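Local coordinates for protein N-alpha-acetyltransferase 30 (PDB 6YGA) that catalyses, as the catalytic subunit of the NatC complex, transfer of an acetyl group from acetyl-CoA to the N-terminal methionine of proteins such as the L-A virus GAG protein, at residues Met1-Pro7 / Tyr48-Lys54. Residues are numbered along the deposited sequence; the frame is centred on the assembly and turned at random.
Sequences MEIVYKP and YIAVDNK
V4 and V51 form a hydrogen-bonded pair within an antiparallel strand pair, the first two strands of the GNAT fold; strand 3-7 is an outermost strand of the sheet within this chain. Bonds run both ways: V4 N meets V51 O at 2.7 Å, and V51 N reaches V4 O at 2.9 Å. K6 and I49 repeat this reciprocal pattern. Packing is close along the middle of the strands, on the face carrying I3, Y5, A50 and D52, where Y5 also touches helix 95-109. There A50 CB lies 3.7 Å from both CD2 and CE2 of Y5, while I3 CD1 reaches back to D52 CB at 3.8 Å. The D52 carboxylate lies with CG anti to its backbone N (chi1 -176°), which brings OD1 within 3.0 Å of E2 N; that donor sits 46° out of the carboxylate plane. OD1 also takes a weak bond from K54 N, while OD2 is hydrogen-bonded to Y90 OH. The exposed end, with E2, N53 and K54, is looser: E2 OE2 and K54 NZ stay 4.4 Å apart, too far for a salt bridge. The backbone there is still paired, N53 N donating to E2 O at 2.8 Å from above the carbonyl plane.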
loop_
_atom_site.group_PDB
_atom_site.type_symbol
_atom_site.label_atom_id
_atom_site.label_comp_id
_atom_site.label_asym_id
_atom_site.label_seq_id
_atom_site.Cartn_x
_atom_site.Cartn_y
_atom_site.Cartn_z
HETATM N N MSE A 1 28.700 -15.061 30.561
HETATM C CA MSE A 1 28.658 -14.376 29.277
HETATM C C MSE A 1 29.660 -13.223 29.220
HETATM O O MSE A 1 29.718 -12.400 30.132
HETATM C CB MSE A 1 27.248 -13.857 29.013
HETATM C CG MSE A 1 26.951 -13.576 27.566
HETATM SE SE MSE A 1 25.130 -12.938 27.339
HETATM C CE MSE A 1 25.284 -11.272 28.326
ATOM N N GLU A 2 30.459 -13.169 28.136
ATOM C CA GLU A 2 31.439 -12.097 27.920
ATOM C C GLU A 2 31.392 -11.731 26.434
ATOM O O GLU A 2 32.227 -12.158 25.636
ATOM C CB GLU A 2 32.842 -12.518 28.355
ATOM C CG GLU A 2 33.767 -11.357 28.691
ATOM C CD GLU A 2 35.235 -11.730 28.608
ATOM O OE1 GLU A 2 35.773 -11.774 27.481
ATOM O OE2 GLU A 2 35.848 -11.983 29.666
ATOM N N ILE A 3 30.402 -10.919 26.063
ATOM C CA ILE A 3 30.160 -10.628 24.656
ATOM C C ILE A 3 31.190 -9.630 24.137
ATOM O O ILE A 3 31.507 -8.631 24.796
ATOM C CB ILE A 3 28.727 -10.109 24.462
ATOM C CG1 ILE A 3 27.721 -11.133 24.992
ATOM C CG2 ILE A 3 28.449 -9.834 22.999
ATOM C CD1 ILE A 3 27.804 -12.477 24.305
ATOM N N VAL A 4 31.717 -9.904 22.946
ATOM C CA VAL A 4 32.700 -9.054 22.283
ATOM C C VAL A 4 32.153 -8.682 20.912
ATOM O O VAL A 4 31.666 -9.551 20.179
ATOM C CB VAL A 4 34.065 -9.757 22.159
ATOM C CG1 VAL A 4 35.056 -8.881 21.411
ATOM C CG2 VAL A 4 34.603 -10.120 23.536
ATOM N N TYR A 5 32.227 -7.396 20.574
ATOM C CA TYR A 5 31.724 -6.862 19.313
ATOM C C TYR A 5 32.909 -6.430 18.459
ATOM O O TYR A 5 33.703 -5.583 18.880
ATOM C CB TYR A 5 30.780 -5.686 19.560
ATOM C CG TYR A 5 29.674 -6.002 20.540
ATOM C CD1 TYR A 5 29.847 -5.797 21.902
ATOM C CD2 TYR A 5 28.460 -6.514 20.104
ATOM C CE1 TYR A 5 28.843 -6.092 22.802
ATOM C CE2 TYR A 5 27.448 -6.811 20.997
ATOM C CZ TYR A 5 27.645 -6.596 22.345
ATOM O OH TYR A 5 26.648 -6.887 23.245
ATOM N N LYS A 6 33.024 -7.000 17.266
ATOM C CA LYS A 6 34.183 -6.805 16.411
ATOM C C LYS A 6 33.734 -6.647 14.968
ATOM O O LYS A 6 32.655 -7.117 14.592
ATOM C CB LYS A 6 35.160 -7.981 16.538
ATOM C CG LYS A 6 34.485 -9.340 16.546
ATOM C CD LYS A 6 35.258 -10.335 17.393
ATOM C CE LYS A 6 36.656 -10.560 16.847
ATOM N NZ LYS A 6 37.452 -11.444 17.740
ATOM N N PRO A 7 34.528 -5.971 14.141
ATOM C CA PRO A 7 34.181 -5.858 12.721
ATOM C C PRO A 7 34.387 -7.178 11.994
ATOM O O PRO A 7 35.116 -8.064 12.444
ATOM C CB PRO A 7 35.144 -4.786 12.196
ATOM C CG PRO A 7 35.637 -4.070 13.418
ATOM C CD PRO A 7 35.669 -5.112 14.492
ATOM N N TYR A 48 29.103 -6.075 11.534
ATOM C CA TYR A 48 29.677 -6.387 12.834
ATOM C C TYR A 48 29.089 -7.686 13.359
ATOM O O TYR A 48 27.956 -8.047 13.035
ATOM C CB TYR A 48 29.426 -5.258 13.845
ATOM C CG TYR A 48 30.318 -4.061 13.639
ATOM C CD1 TYR A 48 29.998 -3.087 12.702
ATOM C CD2 TYR A 48 31.486 -3.908 14.374
ATOM C CE1 TYR A 48 30.818 -1.989 12.503
ATOM C CE2 TYR A 48 32.311 -2.815 14.185
ATOM C CZ TYR A 48 31.974 -1.858 13.248
ATOM O OH TYR A 48 32.798 -0.771 13.061
ATOM N N ILE A 49 29.874 -8.383 14.179
ATOM C CA ILE A 49 29.441 -9.618 14.816
ATOM C C ILE A 49 29.607 -9.479 16.323
ATOM O O ILE A 49 30.386 -8.663 16.821
ATOM C CB ILE A 49 30.214 -10.851 14.300
ATOM C CG1 ILE A 49 31.724 -10.600 14.365
ATOM C CG2 ILE A 49 29.771 -11.208 12.892
ATOM C CD1 ILE A 49 32.565 -11.793 13.966
ATOM N N ALA A 50 28.850 -10.294 17.050
ATOM C CA ALA A 50 28.982 -10.429 18.493
ATOM C C ALA A 50 29.357 -11.870 18.795
ATOM O O ALA A 50 28.739 -12.795 18.259
ATOM C CB ALA A 50 27.683 -10.052 19.212
ATOM N N VAL A 51 30.377 -12.060 19.632
ATOM C CA VAL A 51 30.823 -13.386 20.039
ATOM C C VAL A 51 30.870 -13.434 21.561
ATOM O O VAL A 51 31.113 -12.421 22.224
ATOM C CB VAL A 51 32.202 -13.756 19.435
ATOM C CG1 VAL A 51 32.149 -13.737 17.909
ATOM C CG2 VAL A 51 33.304 -12.831 19.953
ATOM N N ASP A 52 30.609 -14.618 22.117
ATOM C CA ASP A 52 30.697 -14.857 23.555
ATOM C C ASP A 52 32.076 -15.445 23.828
ATOM O O ASP A 52 32.357 -16.585 23.445
ATOM C CB ASP A 52 29.584 -15.790 24.032
ATOM C CG ASP A 52 29.582 -15.998 25.549
ATOM O OD1 ASP A 52 30.493 -15.498 26.244
ATOM O OD2 ASP A 52 28.653 -16.671 26.048
ATOM N N ASN A 53 32.935 -14.663 24.483
ATOM C CA ASN A 53 34.312 -15.097 24.691
ATOM C C ASN A 53 34.399 -16.230 25.705
ATOM O O ASN A 53 35.275 -17.095 25.591
ATOM C CB ASN A 53 35.169 -13.911 25.131
ATOM C CG ASN A 53 36.536 -13.907 24.480
ATOM O OD1 ASN A 53 37.038 -14.949 24.062
ATOM N ND2 ASN A 53 37.147 -12.730 24.391
ATOM N N LYS A 54 33.506 -16.250 26.692
ATOM C CA LYS A 54 33.495 -17.292 27.709
ATOM C C LYS A 54 32.601 -18.469 27.340
ATOM O O LYS A 54 32.417 -19.373 28.160
ATOM C CB LYS A 54 33.065 -16.709 29.055
ATOM C CG LYS A 54 34.073 -15.738 29.642
ATOM C CD LYS A 54 35.458 -16.359 29.681
ATOM C CE LYS A 54 36.535 -15.299 29.807
ATOM N NZ LYS A 54 37.890 -15.878 29.601
#